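Local coordinates for protein type I modular polyketide synthase (Streptomyces albus subsp. albus, PDB 6IYT) that probably loads an ethylmalonyl extender unit from coenzyme A onto the acyl carrier protein of its module during salinomycin assembly, as an acyltransferase domain of a polyketide synthase, at residues L139-P144 with V168-D173; G174-S177 with E182-Q185; V187-M192 with D230-V235; A197-V202 with Q418-R423. One frame throughout, in Å; residues are numbered along the deposited sequence.

Contact 1: residues L139-P144 with V168-D173; sequences LLDSSP and VVRGAD
Arg170 reaches from the end of helix 165-170 to the last turn of helix 137-142 and closes a salt bridge with Asp141. Both terminal nitrogens converge end-on on a single carboxylate oxygen: NH1 of Arg170 stands 3.0 Å from OD1 of Asp141, and NH2 of Arg170 3.1 Å from the same OD1. OD1 lies almost in the guanidinium plane and is met on its syn side, from one face of the carboxylate; the two flat groups are turned 26° apart, and both hydrogen bonds are bent, with N-H...O angles of 151° and 143°. An arginine chain extended from CG to NE spans the gap, and its NE makes a second salt bridge, with Glu166 one turn back, which should help fix the rotation of the head group. Leu140 supplies the apolar floor. Its CB comes 3.6 Å from NH1 of Arg170, while CD1 lies over one guanidinium face and meets CG1 of Val169 at 4.1 Å. Phe150 of helix 144-158 packs on both Leu140 and Val169. Behind Arg170 the helix closes with Gly171 at positive phi, a Schellman motif. The whole is an exposed ion pair laid over a small apolar contact between two helix ends of the acyltransferase domain.

Contact 2: residues G174-S177 with E182-Q185; sequences GTPS and EILQ
Ile183 holds CG1 beside its backbone N (chi1 -52°), and a second turn of like sense (chi2 -55°) brings CD1 against the ring of Pro176. The two side chains cross at about a right angle in a helix-loop-helix connection, where the loop leaving helix 165-170 packs back on the first turns of helix 181-200. CD1 of Ile183 lies equally near two ring carbons, 3.9 Å from CB and 3.9 Å from CG of Pro176, so the methyl rests alongside the CB-CG bond. CG1 of Ile183 follows at 4.0 Å from CB of Pro176. Val168 of the preceding helix touches both partners, and Trp163 also packs on Ile183, so the isoleucine is buried between helix and loop while the proline keeps some exposure. Ser177 takes part through its backbone, its CB pointing away from the helix; its hydroxyl is hydrogen-bonded to the backbone N of Asp179, further along the turn into helix 181-200. The carbonyl of Ser177 instead faces the branch point of Ile183, a van der Waals approach of oxygen to aliphatic carbon. Its O lies 3.5 Å from CB and 3.5 Å from CG1 of Ile183, with CG2 of Ile183 slightly farther off at 3.7 Å.

Contact 3: residues V187-M192 with D230-V235; sequences VLFTVM and DAAQVV
Segments 187-192 and 230-235, parts of helices 181-200 and 228-245, run roughly antiparallel, at 148° between their directions, with axes 10.3 Å apart and Phe189 and Val235 the nearest pair along the backbones. This is helix-to-helix packing inside the acyltransferase domain, carried by one aromatic side chain that fills the space between the axes. Phe189 sets CG opposite its backbone N (chi1 167°), which sends the ring straight across to the partner helix. Its far end reaches the small residues there: CZ of Phe189 meets CB of Ala231 at 3.7 Å, and CE2 of Phe189 meets CB of Ala232 at 4.1 Å. Both alanines approach the ring obliquely, and their short side chains let it come close to the helix backbone, where CZ of Phe189 stands 3.8 Å from N of Ala232. Val235, one turn on from Ala231, lies over a ring face instead. The ring is wedged further by Val153 of helix 144-158 and by Ile217 and Ala221 of helix 215-223, which makes it a buried plug where four helices meet. The ring sits close to Gly211, Ser213 and Gly215 but makes no contact with them; these residues fit the nucleophile elbow expected in this family. The methyl that covers the face is CG1 of Val235, set between its own backbone N and carbonyl carbon (chi1 71°) and resting 4.0 Å from CG of Phe189.

Contact 4: residues A197-V202 with Q418-R423; sequences AVWQSV and QGTLRR
One straight hydrogen bond ties Trp199 to Thr420: the N-H of NE1 donates to OG1 of Thr420 at 2.9 Å, with an N-H...O angle of 174° and the oxygen only 1° out of the ring plane. The bond joins the end of helix 181-200 to the loop that follows strand 416-418, an outer strand of the four-stranded parallel sheet of the acyltransferase domain, so it belongs to the packing of a helix against the strand-end loops of an alpha/beta fold. Thr420 OG1 is also bonded to the carbonyl O of Glu393, at the end of the neighbouring strand, which should help hold the hydroxyl in place for the indole. With chi1 near -52°, OG1 lies beside the threonine backbone N, and CG2 of Thr420 comes alongside at 3.6 Å from NE1 of Trp199.

The remaining polar contacts gather on Gly419. Its carbonyl O lies at the indole edge, in the ring plane, 3.7 Å from CZ2 of Trp199. The same O accepts from NE2 of Gln418 at 3.0 Å, in a bond near the amide plane of that side chain; Glu437 on helix 428-439 takes NE2 as well, so NE2 has two acceptors.

Apolar packing completes the contact. Phe435 of helix 428-439 meets the indole, its ring steeply inclined to it. Gln418 bends at chi2 and crosses the indole at about a right angle, bringing its CG to 3.9 Å from CH2 of Trp199.

Overall arrangement
Helix 181-200 threads contacts 2, 3 and 4 in turn: its first turns meet the preceding loop, its middle meets helix 228-245, and its end meets the loop after an edge strand of the sheet. Contact 1 lies just before it in the chain and touches contact 2 through Val168 and contact 3 through Val169 against Val187. Contacts 2 and 3, with centres 13 Å apart, touch where O of Gln185 meets CG2 of Val235. Contact 4 stands apart, its centre about 17 Å from that of contact 3 and about 24 Å from that of contact 2. Contact 3 lies near the probable nucleophile elbow; contact 1 is partly exposed.

Contact 1: residues L139-P144 with V168-D173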
loop_
_atom_site.group_PDB
_atom_site.type_symbol
_atom_site.label_atom_id
_atom_site.label_comp_id
_atom_site.label_asym_id
_atom_site.label_seq_id
_atom_site.Cartn_x
_atom_site.Cartn_y
_atom_site.Cartn_z
ATOM N N LEU A 139 0.211 1.390 -14.950
ATOM C CA LEU A 139 -1.011 1.951 -14.397
ATOM C C LEU A 139 -1.267 3.403 -14.868
ATOM O O LEU A 139 -2.379 3.750 -15.216
ATOM C CB LEU A 139 -1.004 1.853 -12.869
ATOM C CG LEU A 139 -2.361 1.967 -12.216
ATOM C CD1 LEU A 139 -3.311 0.911 -12.758
ATOM C CD2 LEU A 139 -2.238 1.870 -10.705
ATOM N N LEU A 140 -0.197 4.171 -15.084
ATOM C CA LEU A 140 -0.338 5.438 -15.726
ATOM C C LEU A 140 -0.982 5.268 -17.095
ATOM O O LEU A 140 -1.804 6.079 -17.483
ATOM C CB LEU A 140 1.000 6.148 -15.881
ATOM C CG LEU A 140 1.643 6.764 -14.609
ATOM C CD1 LEU A 140 3.028 7.257 -14.958
ATOM C CD2 LEU A 140 0.844 7.884 -14.023
ATOM N N ASP A 141 -0.582 4.221 -17.821
ATOM C CA ASP A 141 -1.021 4.040 -19.202
ATOM C C ASP A 141 -2.431 3.544 -19.291
ATOM O O ASP A 141 -3.093 3.736 -20.312
ATOM C CB ASP A 141 -0.106 3.067 -19.925
ATOM C CG ASP A 141 1.267 3.645 -20.174
ATOM O OD1 ASP A 141 1.381 4.881 -20.231
ATOM O OD2 ASP A 141 2.232 2.854 -20.283
ATOM N N SER A 142 -2.906 2.885 -18.231
ATOM C CA SER A 142 -4.128 2.090 -18.314
ATOM C C SER A 142 -5.257 2.580 -17.398
ATOM O O SER A 142 -6.391 2.118 -17.526
ATOM C CB SER A 142 -3.826 0.635 -17.998
ATOM O OG SER A 142 -3.303 0.517 -16.680
ATOM N N SER A 143 -4.952 3.533 -16.505
ATOM C CA SER A 143 -5.952 4.063 -15.541
ATOM C C SER A 143 -5.956 5.587 -15.515
ATOM O O SER A 143 -5.139 6.199 -14.836
ATOM C CB SER A 143 -5.665 3.521 -14.105
ATOM O OG SER A 143 -6.552 4.089 -13.155
ATOM N N PRO A 144 -7.012 6.189 -16.077
ATOM C CA PRO A 144 -7.104 7.634 -16.047
ATOM C C PRO A 144 -7.276 8.198 -14.642
ATOM O O PRO A 144 -6.754 9.255 -14.358
ATOM C CB PRO A 144 -8.321 7.923 -16.918
ATOM C CG PRO A 144 -8.349 6.810 -17.914
ATOM C CD PRO A 144 -7.752 5.598 -17.220
ATOM N N VAL A 168 10.805 10.357 -14.541
ATOM C CA VAL A 168 11.626 9.504 -13.727
ATOM C C VAL A 168 10.992 8.124 -13.590
ATOM O O VAL A 168 11.661 7.077 -13.769
ATOM C CB VAL A 168 11.888 10.142 -12.332
ATOM C CG1 VAL A 168 12.367 9.101 -11.349
ATOM C CG2 VAL A 168 12.927 11.233 -12.454
ATOM N N VAL A 169 9.686 8.112 -13.350
ATOM C CA VAL A 169 8.944 6.881 -13.254
ATOM C C VAL A 169 9.001 6.075 -14.550
ATOM O O VAL A 169 9.178 4.842 -14.521
ATOM C CB VAL A 169 7.484 7.169 -12.864
ATOM C CG1 VAL A 169 6.574 6.022 -13.241
ATOM C CG2 VAL A 169 7.411 7.455 -11.374
ATOM N N ARG A 170 8.972 6.774 -15.684
ATOM C CA ARG A 170 9.043 6.105 -17.000
ATOM C C ARG A 170 10.502 5.810 -17.443
ATOM O O ARG A 170 10.731 5.147 -18.460
ATOM C CB ARG A 170 8.345 6.952 -18.055
ATOM C CG ARG A 170 6.846 7.097 -17.840
ATOM C CD ARG A 170 6.198 7.835 -18.986
ATOM N NE ARG A 170 4.755 7.962 -18.816
ATOM C CZ ARG A 170 3.866 7.044 -19.163
ATOM N NH1 ARG A 170 2.570 7.270 -18.962
ATOM N NH2 ARG A 170 4.253 5.884 -19.660
ATOM N N GLY A 171 11.473 6.232 -16.642
ATOM C CA GLY A 171 12.885 6.023 -16.963
ATOM C C GLY A 171 13.301 6.705 -18.243
ATOM O O GLY A 171 14.033 6.112 -19.064
ATOM N N ALA A 172 12.766 7.888 -18.480
ATOM C CA ALA A 172 13.102 8.640 -19.665
ATOM C C ALA A 172 14.616 8.913 -19.690
ATOM O O ALA A 172 15.274 8.948 -18.652
ATOM C CB ALA A 172 12.325 9.938 -19.704
ATOM N N ASP A 173 15.179 8.965 -20.886
ATOM C CA ASP A 173 16.593 9.268 -21.031
ATOM C C ASP A 173 16.983 10.491 -20.231
ATOM O O ASP A 173 16.283 11.524 -20.227
ATOM C CB ASP A 173 16.928 9.469 -22.518
ATOM C CG ASP A 173 16.792 8.171 -23.335
ATOM O OD1 ASP A 173 16.775 7.071 -22.732
ATOM O OD2 ASP A 173 16.905 8.241 -24.584
#

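Contact 2: residues G174-S177 with E182-Q185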
loop_
_atom_site.group_PDB
_atom_site.type_symbol
_atom_site.label_atom_id
_atom_site.label_comp_id
_atom_site.label_asym_id
_atom_site.label_seq_id
_atom_site.Cartn_x
_atom_site.Cartn_y
_atom_site.Cartn_z
ATOM N N GLY A 174 18.097 10.389 -19.526
ATOM C CA GLY A 174 18.682 11.568 -18.886
ATOM C C GLY A 174 18.145 11.861 -17.488
ATOM O O GLY A 174 18.716 12.685 -16.758
ATOM N N THR A 175 17.134 11.108 -17.064
ATOM C CA THR A 175 16.494 11.362 -15.761
ATOM C C THR A 175 17.326 10.791 -14.613
ATOM O O THR A 175 17.988 9.759 -14.757
ATOM C CB THR A 175 15.075 10.739 -15.690
ATOM O OG1 THR A 175 15.144 9.356 -16.022
ATOM C CG2 THR A 175 14.152 11.439 -16.627
ATOM N N PRO A 176 17.150 11.352 -13.427
ATOM C CA PRO A 176 17.949 10.822 -12.302
ATOM C C PRO A 176 17.478 9.435 -11.840
ATOM O O PRO A 176 16.329 9.074 -12.062
ATOM C CB PRO A 176 17.727 11.843 -11.205
ATOM C CG PRO A 176 16.539 12.619 -11.587
ATOM C CD PRO A 176 16.447 12.581 -13.088
ATOM N N SER A 177 18.380 8.671 -11.237
ATOM C CA SER A 177 18.114 7.273 -10.858
ATOM C C SER A 177 17.158 7.192 -9.699
ATOM O O SER A 177 17.320 7.897 -8.695
ATOM C CB SER A 177 19.400 6.596 -10.424
ATOM O OG SER A 177 19.110 5.331 -9.832
ATOM N N GLU A 182 16.803 10.715 -2.633
ATOM C CA GLU A 182 16.141 12.012 -2.773
ATOM C C GLU A 182 15.234 12.026 -4.019
ATOM O O GLU A 182 14.396 12.878 -4.169
ATOM C CB GLU A 182 17.170 13.129 -2.816
ATOM C CG GLU A 182 17.995 13.166 -4.127
ATOM C CD GLU A 182 19.264 12.293 -4.104
ATOM O OE1 GLU A 182 19.339 11.255 -3.376
ATOM O OE2 GLU A 182 20.194 12.603 -4.911
ATOM N N ILE A 183 15.357 10.986 -4.829
ATOM C CA ILE A 183 14.467 10.760 -5.997
ATOM C C ILE A 183 13.371 9.784 -5.639
ATOM O O ILE A 183 12.175 10.033 -5.900
ATOM C CB ILE A 183 15.255 10.225 -7.191
ATOM C CG1 ILE A 183 16.496 11.107 -7.503
ATOM C CG2 ILE A 183 14.333 10.092 -8.408
ATOM C CD1 ILE A 183 16.201 12.553 -7.726
ATOM N N LEU A 184 13.768 8.701 -4.968
ATOM C CA LEU A 184 12.850 7.634 -4.586
ATOM C C LEU A 184 11.739 8.088 -3.641
ATOM O O LEU A 184 10.559 7.723 -3.827
ATOM C CB LEU A 184 13.640 6.491 -3.947
ATOM C CG LEU A 184 12.865 5.258 -3.554
ATOM C CD1 LEU A 184 12.214 4.675 -4.788
ATOM C CD2 LEU A 184 13.819 4.242 -2.906
ATOM N N GLN A 185 12.093 8.785 -2.556
ATOM C CA GLN A 185 11.058 9.095 -1.559
ATOM C C GLN A 185 9.929 9.956 -2.168
ATOM O O GLN A 185 8.777 9.667 -1.972
ATOM C CB GLN A 185 11.636 9.721 -0.311
ATOM C CG GLN A 185 12.550 8.785 0.453
ATOM C CD GLN A 185 12.783 9.214 1.900
ATOM O OE1 GLN A 185 12.168 10.163 2.391
ATOM N NE2 GLN A 185 13.604 8.458 2.607
#

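Contact 3: residues V187-M192 with D230-V235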
loop_
_atom_site.group_PDB
_atom_site.type_symbol
_atom_site.label_atom_id
_atom_site.label_comp_id
_atom_site.label_asym_id
_atom_site.label_seq_id
_atom_site.Cartn_x
_atom_site.Cartn_y
_atom_site.Cartn_z
ATOM N N VAL A 187 9.024 10.061 -5.258
ATOM C CA VAL A 187 8.312 9.207 -6.224
ATOM C C VAL A 187 7.376 8.205 -5.494
ATOM O O VAL A 187 6.215 8.103 -5.825
ATOM C CB VAL A 187 9.276 8.460 -7.119
ATOM C CG1 VAL A 187 8.562 7.337 -7.824
ATOM C CG2 VAL A 187 9.899 9.413 -8.114
ATOM N N LEU A 188 7.878 7.579 -4.426
ATOM C CA LEU A 188 7.048 6.711 -3.573
ATOM C C LEU A 188 5.838 7.429 -3.003
ATOM O O LEU A 188 4.764 6.864 -2.941
ATOM C CB LEU A 188 7.882 6.139 -2.436
ATOM C CG LEU A 188 8.333 4.681 -2.440
ATOM C CD1 LEU A 188 8.336 4.018 -3.786
ATOM C CD2 LEU A 188 9.660 4.500 -1.707
ATOM N N PHE A 189 6.058 8.647 -2.491
ATOM C CA PHE A 189 5.001 9.498 -2.020
ATOM C C PHE A 189 3.914 9.685 -3.097
ATOM O O PHE A 189 2.746 9.474 -2.836
ATOM C CB PHE A 189 5.573 10.852 -1.625
ATOM C CG PHE A 189 4.540 11.906 -1.405
ATOM C CD1 PHE A 189 3.906 12.021 -0.179
ATOM C CD2 PHE A 189 4.348 12.883 -2.328
ATOM C CE1 PHE A 189 2.984 13.029 0.065
ATOM C CE2 PHE A 189 3.458 13.909 -2.099
ATOM C CZ PHE A 189 2.772 13.985 -0.885
ATOM N N THR A 190 4.333 9.980 -4.320
ATOM C CA THR A 190 3.388 10.253 -5.393
ATOM C C THR A 190 2.624 9.002 -5.730
ATOM O O THR A 190 1.407 9.036 -5.830
ATOM C CB THR A 190 4.086 10.799 -6.661
ATOM O OG1 THR A 190 4.881 9.773 -7.259
ATOM C CG2 THR A 190 4.924 11.924 -6.305
ATOM N N VAL A 191 3.314 7.884 -5.751
ATOM C CA VAL A 191 2.680 6.626 -6.108
ATOM C C VAL A 191 1.675 6.188 -5.005
ATOM O O VAL A 191 0.527 5.814 -5.316
ATOM C CB VAL A 191 3.713 5.526 -6.357
ATOM C CG1 VAL A 191 3.051 4.181 -6.367
ATOM C CG2 VAL A 191 4.449 5.765 -7.656
ATOM N N MET A 192 2.055 6.348 -3.736
ATOM C CA MET A 192 1.189 5.859 -2.608
ATOM C C MET A 192 -0.078 6.712 -2.477
ATOM O O MET A 192 -1.192 6.195 -2.313
ATOM C CB MET A 192 1.965 5.886 -1.302
ATOM C CG MET A 192 2.884 4.711 -1.123
ATOM S SD MET A 192 3.580 4.616 0.552
ATOM C CE MET A 192 4.473 6.130 0.664
ATOM N N ASP A 230 2.490 21.091 1.101
ATOM C CA ASP A 230 3.312 20.956 2.308
ATOM C C ASP A 230 3.858 19.534 2.421
ATOM O O ASP A 230 5.021 19.356 2.701
ATOM C CB ASP A 230 2.526 21.303 3.581
ATOM C CG ASP A 230 2.478 22.825 3.874
ATOM O OD1 ASP A 230 3.096 23.628 3.125
ATOM O OD2 ASP A 230 1.808 23.203 4.875
ATOM N N ALA A 231 3.008 18.523 2.194
ATOM C CA ALA A 231 3.470 17.116 2.272
ATOM C C ALA A 231 4.576 16.864 1.235
ATOM O O ALA A 231 5.642 16.296 1.541
ATOM C CB ALA A 231 2.288 16.157 2.045
ATOM N N ALA A 232 4.353 17.319 0.026
ATOM C CA ALA A 232 5.347 17.185 -1.011
ATOM C C ALA A 232 6.675 17.835 -0.644
ATOM O O ALA A 232 7.751 17.240 -0.813
ATOM C CB ALA A 232 4.819 17.726 -2.320
ATOM N N GLN A 233 6.614 19.036 -0.111
ATOM C CA GLN A 233 7.796 19.742 0.270
ATOM C C GLN A 233 8.534 19.071 1.437
ATOM O O GLN A 233 9.769 19.010 1.425
ATOM C CB GLN A 233 7.465 21.205 0.602
ATOM C CG GLN A 233 8.681 22.076 0.743
ATOM C CD GLN A 233 8.349 23.557 0.921
ATOM O OE1 GLN A 233 7.199 23.963 0.878
ATOM N NE2 GLN A 233 9.381 24.369 1.009
ATOM N N VAL A 234 7.793 18.475 2.378
ATOM C CA VAL A 234 8.413 17.728 3.455
ATOM C C VAL A 234 9.204 16.550 2.910
ATOM O O VAL A 234 10.376 16.340 3.290
ATOM C CB VAL A 234 7.416 17.227 4.499
ATOM C CG1 VAL A 234 8.090 16.321 5.472
ATOM C CG2 VAL A 234 6.765 18.379 5.247
ATOM N N VAL A 235 8.589 15.756 2.052
ATOM C CA VAL A 235 9.278 14.553 1.580
ATOM C C VAL A 235 10.479 14.886 0.689
ATOM O O VAL A 235 11.533 14.257 0.821
ATOM C CB VAL A 235 8.341 13.525 0.900
ATOM C CG1 VAL A 235 7.853 14.017 -0.437
ATOM C CG2 VAL A 235 9.072 12.198 0.729
#

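Contact 4: residues A197-V202 with Q418-R423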
loop_
_atom_site.group_PDB
_atom_site.type_symbol
_atom_site.label_atom_id
_atom_site.label_comp_id
_atom_site.label_asym_id
_atom_site.label_seq_id
_atom_site.Cartn_x
_atom_site.Cartn_y
_atom_site.Cartn_z
ATOM N N ALA A 197 -6.386 6.802 -4.613
ATOM C CA ALA A 197 -7.458 7.245 -5.472
ATOM C C ALA A 197 -8.063 6.120 -6.314
ATOM O O ALA A 197 -9.209 6.201 -6.698
ATOM C CB ALA A 197 -6.994 8.380 -6.372
ATOM N N VAL A 198 -7.283 5.079 -6.608
ATOM C CA VAL A 198 -7.790 3.929 -7.333
ATOM C C VAL A 198 -8.833 3.210 -6.466
ATOM O O VAL A 198 -9.904 2.877 -6.922
ATOM C CB VAL A 198 -6.646 2.959 -7.714
ATOM C CG1 VAL A 198 -7.182 1.648 -8.246
ATOM C CG2 VAL A 198 -5.713 3.622 -8.716
ATOM N N TRP A 199 -8.506 2.990 -5.204
ATOM C CA TRP A 199 -9.491 2.400 -4.257
ATOM C C TRP A 199 -10.708 3.316 -4.104
ATOM O O TRP A 199 -11.839 2.848 -4.039
ATOM C CB TRP A 199 -8.838 2.142 -2.883
ATOM C CG TRP A 199 -7.872 0.961 -2.888
ATOM C CD1 TRP A 199 -6.514 1.017 -2.847
ATOM C CD2 TRP A 199 -8.206 -0.435 -2.833
ATOM N NE1 TRP A 199 -5.993 -0.228 -2.875
ATOM C CE2 TRP A 199 -7.003 -1.144 -2.838
ATOM C CE3 TRP A 199 -9.404 -1.142 -2.854
ATOM C CZ2 TRP A 199 -6.954 -2.552 -2.800
ATOM C CZ3 TRP A 199 -9.355 -2.552 -2.788
ATOM C CH2 TRP A 199 -8.143 -3.222 -2.779
ATOM N N GLN A 200 -10.465 4.594 -3.951
ATOM C CA GLN A 200 -11.528 5.555 -3.800
ATOM C C GLN A 200 -12.559 5.469 -4.936
ATOM O O GLN A 200 -13.763 5.591 -4.698
ATOM C CB GLN A 200 -10.923 6.944 -3.758
ATOM C CG GLN A 200 -11.928 8.064 -3.627
ATOM C CD GLN A 200 -11.236 9.417 -3.525
ATOM O OE1 GLN A 200 -10.055 9.560 -3.881
ATOM N NE2 GLN A 200 -11.939 10.394 -2.993
ATOM N N SER A 201 -12.104 5.118 -6.138
ATOM C CA SER A 201 -12.969 5.084 -7.314
ATOM C C SER A 201 -13.986 3.927 -7.294
ATOM O O SER A 201 -15.037 3.990 -7.991
ATOM C CB SER A 201 -12.122 5.023 -8.617
ATOM O OG SER A 201 -11.740 3.687 -8.913
ATOM N N VAL A 202 -13.751 2.936 -6.439
ATOM C CA VAL A 202 -14.738 1.859 -6.219
ATOM C C VAL A 202 -15.321 1.919 -4.829
ATOM O O VAL A 202 -15.868 0.930 -4.308
ATOM C CB VAL A 202 -14.150 0.478 -6.517
ATOM C CG1 VAL A 202 -13.883 0.348 -8.001
ATOM C CG2 VAL A 202 -12.882 0.231 -5.710
ATOM N N GLN A 418 -4.660 -6.256 2.848
ATOM C CA GLN A 418 -4.771 -6.295 1.416
ATOM C C GLN A 418 -3.792 -5.294 0.835
ATOM O O GLN A 418 -3.822 -4.149 1.200
ATOM C CB GLN A 418 -6.182 -5.913 1.020
ATOM C CG GLN A 418 -6.381 -5.859 -0.451
ATOM C CD GLN A 418 -6.219 -7.182 -1.063
ATOM O OE1 GLN A 418 -6.852 -8.140 -0.629
ATOM N NE2 GLN A 418 -5.296 -7.299 -2.015
ATOM N N GLY A 419 -2.941 -5.745 -0.079
ATOM C CA GLY A 419 -2.086 -4.839 -0.862
ATOM C C GLY A 419 -2.787 -4.289 -2.104
ATOM O O GLY A 419 -3.936 -4.633 -2.383
ATOM N N THR A 420 -2.079 -3.429 -2.835
ATOM C CA THR A 420 -2.592 -2.848 -4.036
ATOM C C THR A 420 -1.848 -3.435 -5.214
ATOM O O THR A 420 -2.341 -4.367 -5.823
ATOM C CB THR A 420 -2.514 -1.325 -4.023
ATOM O OG1 THR A 420 -3.123 -0.836 -2.812
ATOM C CG2 THR A 420 -3.245 -0.751 -5.204
ATOM N N LEU A 421 -0.636 -2.958 -5.493
ATOM C CA LEU A 421 0.179 -3.605 -6.496
ATOM C C LEU A 421 1.193 -4.558 -5.896
ATOM O O LEU A 421 1.239 -4.743 -4.702
ATOM C CB LEU A 421 0.876 -2.564 -7.386
ATOM C CG LEU A 421 0.013 -1.454 -7.981
ATOM C CD1 LEU A 421 0.860 -0.521 -8.866
ATOM C CD2 LEU A 421 -1.124 -2.048 -8.788
ATOM N N ARG A 422 1.921 -5.254 -6.773
ATOM C CA ARG A 422 2.964 -6.143 -6.356
ATOM C C ARG A 422 4.077 -6.077 -7.365
ATOM O O ARG A 422 3.864 -5.633 -8.491
ATOM C CB ARG A 422 2.413 -7.582 -6.223
ATOM C CG ARG A 422 3.303 -8.518 -5.450
ATOM C CD ARG A 422 2.512 -9.725 -4.914
ATOM N NE ARG A 422 1.873 -10.460 -6.006
ATOM C CZ ARG A 422 1.117 -11.540 -5.854
ATOM N NH1 ARG A 422 0.773 -11.946 -4.639
ATOM N NH2 ARG A 422 0.528 -12.083 -6.920
ATOM N N ARG A 423 5.295 -6.464 -6.950
ATOM C CA ARG A 423 6.443 -6.398 -7.846
ATOM C C ARG A 423 6.135 -7.096 -9.207
ATOM O O ARG A 423 5.711 -8.230 -9.223
ATOM C CB ARG A 423 7.676 -7.073 -7.180
ATOM C CG ARG A 423 8.853 -7.164 -8.119
ATOM C CD ARG A 423 10.106 -7.632 -7.395
ATOM N NE ARG A 423 11.230 -7.753 -8.333
ATOM C CZ ARG A 423 12.492 -7.913 -7.966
ATOM N NH1 ARG A 423 12.809 -7.925 -6.680
ATOM N NH2 ARG A 423 13.439 -8.081 -8.899
#